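Local coordinates for cellulosomal scaffoldin adaptor protein B (Acetivibrio cellulolyticus, PDB 3FNK) that serves as a dockerin-binding type II cohesin module of an adaptor scaffoldin, a structural component of the bacterial cellulosome, at residues Ala20-Val23 with Gly24-Ile27; Asn145-Thr148 with Gly149-Leu152. All blocks are in the same frame, centred on the assembly; numbering follows the deposited sequence.

Contact 1 of 2, residues Ala20-Val23 with Gly24-Ile27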
ATOM      1  N   ALA A  20       7.186 -13.039 -11.338  1.00 50.10           N
ATOM      2  CA  ALA A  20       8.538 -13.624 -11.403  1.00 51.59           C
ATOM      3  C   ALA A  20       9.571 -12.643 -11.941  1.00 51.84           C
ATOM      4  O   ALA A  20       9.286 -11.899 -12.887  1.00 51.96           O
ATOM      5  CB  ALA A  20       8.529 -14.905 -12.262  1.00 51.63           C
ATOM      6  N   ALA A  21      10.769 -12.660 -11.347  1.00 52.54           N
ATOM      7  CA  ALA A  21      11.864 -11.789 -11.809  1.00 53.28           C
ATOM      8  C   ALA A  21      13.256 -12.268 -11.383  1.00 53.74           C
ATOM      9  O   ALA A  21      13.396 -12.948 -10.368  1.00 53.48           O
ATOM     10  CB  ALA A  21      11.623 -10.349 -11.358  1.00 53.11           C
ATOM     11  N   GLU A  22      14.271 -11.912 -12.178  1.00 54.82           N
ATOM     12  CA  GLU A  22      15.685 -12.291 -11.931  1.00 56.20           C
ATOM     13  C   GLU A  22      16.305 -11.442 -10.820  1.00 56.30           C
ATOM     14  O   GLU A  22      15.840 -10.315 -10.570  1.00 56.58           O
ATOM     15  CB  GLU A  22      16.540 -12.116 -13.205  1.00 56.38           C
ATOM     16  CG  GLU A  22      15.893 -12.574 -14.517  1.00 58.32           C
ATOM     17  CD  GLU A  22      15.555 -14.060 -14.538  1.00 61.06           C
ATOM     18  OE1 GLU A  22      16.091 -14.831 -13.699  1.00 62.72           O
ATOM     19  OE2 GLU A  22      14.739 -14.461 -15.399  1.00 61.50           O
ATOM     20  N   VAL A  23      17.349 -11.965 -10.167  1.00 56.04           N
ATOM     21  CA  VAL A  23      18.117 -11.164  -9.196  1.00 55.98           C
ATOM     22  C   VAL A  23      18.453  -9.842  -9.872  1.00 55.57           C
ATOM     23  O   VAL A  23      18.870  -9.835 -11.030  1.00 55.63           O
ATOM     24  CB  VAL A  23      19.408 -11.867  -8.692  1.00 56.06           C
ATOM     25  CG1 VAL A  23      20.153 -10.992  -7.661  1.00 56.31           C
ATOM     26  CG2 VAL A  23      19.088 -13.234  -8.093  1.00 56.29           C
ATOM     27  N   GLY A  24      18.199  -8.734  -9.177  1.00 55.15           N
ATOM     28  CA  GLY A  24      18.492  -7.398  -9.703  1.00 54.50           C
ATOM     29  C   GLY A  24      17.345  -6.691 -10.411  1.00 54.12           C
ATOM     30  O   GLY A  24      17.392  -5.462 -10.590  1.00 54.25           O
ATOM     31  N   GLU A  25      16.332  -7.455 -10.828  1.00 53.06           N
ATOM     32  CA  GLU A  25      15.124  -6.894 -11.448  1.00 52.21           C
ATOM     33  C   GLU A  25      14.190  -6.342 -10.373  1.00 50.48           C
ATOM     34  O   GLU A  25      14.186  -6.851  -9.231  1.00 49.99           O
ATOM     35  CB  GLU A  25      14.354  -7.961 -12.226  1.00 52.97           C
ATOM     36  CG  GLU A  25      15.091  -8.612 -13.376  1.00 55.31           C
ATOM     37  CD  GLU A  25      14.129  -9.259 -14.366  1.00 58.37           C
ATOM     38  OE1 GLU A  25      14.040  -8.735 -15.494  1.00 59.73           O
ATOM     39  OE2 GLU A  25      13.451 -10.262 -14.018  1.00 58.89           O
ATOM     40  N   ILE A  26      13.402  -5.332 -10.765  1.00 49.25           N
ATOM     41  CA  ILE A  26      12.410  -4.700  -9.883  0.50 48.66           C
ATOM     42  C   ILE A  26      10.977  -5.081 -10.266  1.00 48.17           C
ATOM     43  O   ILE A  26      10.581  -5.004 -11.442  1.00 47.78           O
ATOM     44  CB  ILE A  26      12.515  -3.138  -9.854  0.50 48.67           C
ATOM     45  CG1 ILE A  26      12.210  -2.537 -11.237  0.50 48.64           C
ATOM     46  CG2 ILE A  26      13.886  -2.677  -9.341  0.50 48.40           C
ATOM     47  CD1 ILE A  26      11.246  -1.372 -11.199  0.50 48.04           C
ATOM     48  N   ILE A  27      10.211  -5.504  -9.267  1.00 47.28           N
ATOM     49  CA  ILE A  27       8.765  -5.706  -9.401  1.00 45.52           C
ATOM     50  C   ILE A  27       8.102  -4.495  -8.733  1.00 44.39           C
ATOM     51  O   ILE A  27       8.458  -4.148  -7.585  1.00 43.94           O
ATOM     52  CB  ILE A  27       8.310  -6.958  -8.657  1.00 45.67           C
ATOM     53  CG1 ILE A  27       9.032  -8.204  -9.201  1.00 46.42           C
ATOM     54  CG2 ILE A  27       6.789  -7.113  -8.752  1.00 45.81           C
ATOM     55  CD1 ILE A  27       9.159  -9.328  -8.187  1.00 45.03           C
TER

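Contact 2 of 2, residues Asn145-Thr148 with Gly149-Leu152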
ATOM      1  N   ASN A 145      -5.268  -0.858  16.287  1.00 45.52           N
ATOM      2  CA  ASN A 145      -6.501  -0.965  15.523  1.00 44.27           C
ATOM      3  C   ASN A 145      -6.326  -1.491  14.092  1.00 41.65           C
ATOM      4  O   ASN A 145      -7.307  -1.529  13.346  1.00 43.01           O
ATOM      5  CB  ASN A 145      -7.225   0.389  15.506  1.00 45.15           C
ATOM      6  CG  ASN A 145      -7.561   0.893  16.910  1.00 47.17           C
ATOM      7  OD1 ASN A 145      -8.119   0.168  17.747  1.00 46.62           O
ATOM      8  ND2 ASN A 145      -7.220   2.150  17.164  1.00 49.68           N
ATOM      9  N   GLY A 146      -5.116  -1.878  13.696  1.00 38.10           N
ATOM     10  CA  GLY A 146      -4.883  -2.333  12.297  1.00 34.29           C
ATOM     11  C   GLY A 146      -5.746  -3.536  11.899  1.00 31.19           C
ATOM     12  O   GLY A 146      -5.783  -4.495  12.620  1.00 30.24           O
ATOM     13  N   ILE A 147      -6.458  -3.470  10.774  1.00 28.12           N
ATOM     14  CA  ILE A 147      -7.156  -4.638  10.260  1.00 25.25           C
ATOM     15  C   ILE A 147      -6.180  -5.320   9.334  1.00 24.83           C
ATOM     16  O   ILE A 147      -5.954  -4.862   8.181  1.00 23.94           O
ATOM     17  CB  ILE A 147      -8.474  -4.248   9.500  1.00 25.69           C
ATOM     18  CG1 ILE A 147      -9.469  -3.626  10.486  1.00 23.42           C
ATOM     19  CG2 ILE A 147      -9.058  -5.487   8.711  1.00 23.63           C
ATOM     20  CD1 ILE A 147     -10.719  -2.943   9.849  1.00 24.71           C
ATOM     21  N   THR A 148      -5.549  -6.389   9.834  1.00 23.56           N
ATOM     22  CA  THR A 148      -4.514  -7.081   9.049  1.00 24.30           C
ATOM     23  C   THR A 148      -3.512  -6.077   8.423  1.00 23.43           C
ATOM     24  O   THR A 148      -3.257  -6.082   7.226  1.00 24.17           O
ATOM     25  CB  THR A 148      -5.140  -8.008   7.968  1.00 24.48           C
ATOM     26  OG1 THR A 148      -6.174  -8.801   8.565  1.00 24.72           O
ATOM     27  CG2 THR A 148      -4.081  -8.918   7.365  1.00 27.22           C
ATOM     28  N   GLY A 149      -2.960  -5.210   9.266  1.00 24.17           N
ATOM     29  CA  GLY A 149      -1.930  -4.265   8.843  1.00 23.32           C
ATOM     30  C   GLY A 149      -2.472  -3.054   8.079  1.00 23.25           C
ATOM     31  O   GLY A 149      -1.717  -2.391   7.378  1.00 24.40           O
ATOM     32  N   THR A 150      -3.776  -2.791   8.162  1.00 22.64           N
ATOM     33  CA  THR A 150      -4.375  -1.694   7.389  1.00 22.33           C
ATOM     34  C   THR A 150      -5.299  -0.844   8.258  1.00 22.55           C
ATOM     35  O   THR A 150      -6.074  -1.353   9.088  1.00 21.53           O
ATOM     36  CB  THR A 150      -5.199  -2.163   6.118  1.00 22.93           C
ATOM     37  OG1 THR A 150      -6.442  -2.747   6.527  1.00 21.64           O
ATOM     38  CG2 THR A 150      -4.418  -3.134   5.220  1.00 24.19           C
ATOM     39  N   THR A 151      -5.265   0.470   8.005  1.00 23.03           N
ATOM     40  CA  THR A 151      -6.251   1.391   8.587  1.00 21.90           C
ATOM     41  C   THR A 151      -6.675   2.351   7.495  1.00 21.60           C
ATOM     42  O   THR A 151      -5.839   2.957   6.827  1.00 21.73           O
ATOM     43  CB  THR A 151      -5.643   2.169   9.760  1.00 22.86           C
ATOM     44  OG1 THR A 151      -5.415   1.283  10.851  1.00 22.97           O
ATOM     45  CG2 THR A 151      -6.568   3.298  10.221  1.00 21.22           C
ATOM     46  N   LEU A 152      -7.977   2.463   7.288  1.00 21.56           N
ATOM     47  CA  LEU A 152      -8.524   3.309   6.241  1.00 21.90           C
ATOM     48  C   LEU A 152      -9.454   4.283   6.941  1.00 21.69           C
ATOM     49  O   LEU A 152     -10.112   3.904   7.908  1.00 22.33           O
ATOM     50  CB  LEU A 152      -9.317   2.486   5.202  1.00 21.56           C
ATOM     51  CG  LEU A 152      -8.689   1.236   4.543  1.00 22.24           C
ATOM     52  CD1 LEU A 152      -9.628   0.666   3.437  1.00 22.12           C
ATOM     53  CD2 LEU A 152      -7.310   1.505   3.942  1.00 22.65           C
TER
HETATM   54  O   HOH W   1      -8.212   0.031  11.493  1.00 34.51           O

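Contact 1 of 2, residues Ala20-Val23 with Gly24-Ile27
Glu22 and Glu25 close a type II beta turn, with Glu25 N donating to Glu22 O at 2.9 Å and their CA atoms 5.4 Å apart. The turn belongs to the loop between strands 11-16 and 26-34 of the cohesin beta barrel, just ahead of the second strand. Val23 and Gly24 form its two corners. Glycine suits the second corner because phi is positive there (94°) and a CB would be pressed against Val23 O. Val23 is exposed, and its CA-CB bond points away from the following residues, yet Val23 CG1 still passes Gly24 N at 3.3 Å.

A second bond runs from the side chain back to the main chain. Glu25 has CG anti to its carbonyl carbon and beside its own N (chi1 -61°), and the chain beyond is extended, which carries the carboxylate back to Glu22. There Glu25 OE2 accepts from Glu22 N at 2.6 Å, on the anti side, somewhat out of the carboxylate plane, and nearly straight (164°). Glutamate is long enough to supply this acceptor, so both the N and the O of Glu22 are gripped by Glu25. The two glutamate side chains run side by side in the same direction; Glu22 OE2 and Glu25 OE2 are 4.6 Å apart, and their like charges would be expected to repel.

Ala21, buried against Val127 of strand 118-127, is small enough to let the carboxylate pass close by. Ala21 CB lies 3.2 Å from Glu25 OE2 on one flank and 4.0 Å from Ile27 CG1 on another.

Contact 2 of 2, residues Asn145-Thr148 with Gly149-Leu152
Asn145 and Thr151 are bridged by a water, which donates to Asn145 O at 2.6 Å and lies 3.1 Å from Thr151 OG1. The backbone of the 145-148 loop thereby meets the start of strand 150-154 through a polar link. Next in sequence, Gly146 CA makes a CA-H...O contact with Thr150 O at 3.6 Å.

The main-chain N and O of Ile147 make the direct hydrogen bonds. Ile147 N donates to Thr150 O at 2.7 Å, while Ile147 O takes a weak bond from Thr150 N and a firmer one from Thr150 OG1, also 2.7 Å long. The hydroxyl meets a lone pair in the carbonyl plane, and it can do so because OG1 stands between the backbone N and the carbonyl carbon (chi1 74°). Threonine thus adds a side-chain bond where the backbone one is poor. Thr148 forms the first corner of a beta turn from Ile147 to Thr150, with angles close to type I'. Positive phi (47°) is uncommon for a beta-branched residue such as Thr148, whereas Gly149 meets no such cost and accepts the second corner without setting a CB against Thr148 O.

Gly149 is tied to Asn45 of strand 39-47 and to Asp139, and Thr150 OG1 is also bonded to Tyr164 OH. Strand 150-154 pairs antiparallel with strand 39-47, while Ile147, Thr148 and Thr150 lie against Val166 of strand 165-167.

How the contacts relate
The 20-27 turn comes well before the 145-152 turn in sequence, and the two are independent turns of one cohesin module. Their centres are 29 Å apart, with the centre of the chain lying between them, and their nearest atoms are about 18 Å apart. Each leads into a beta strand, but of different sheets: contact 1 enters strand 26-34 of the mixed sheet, contact 2 enters strand 150-154 of the antiparallel one. They are related through the fold: Thr150 and Leu152 rest on Ile12 of strand 11-16, the strand that pairs antiparallel with 26-34. Contact 1 lies farther from the chain's centre, at about 20 Å against 11 Å.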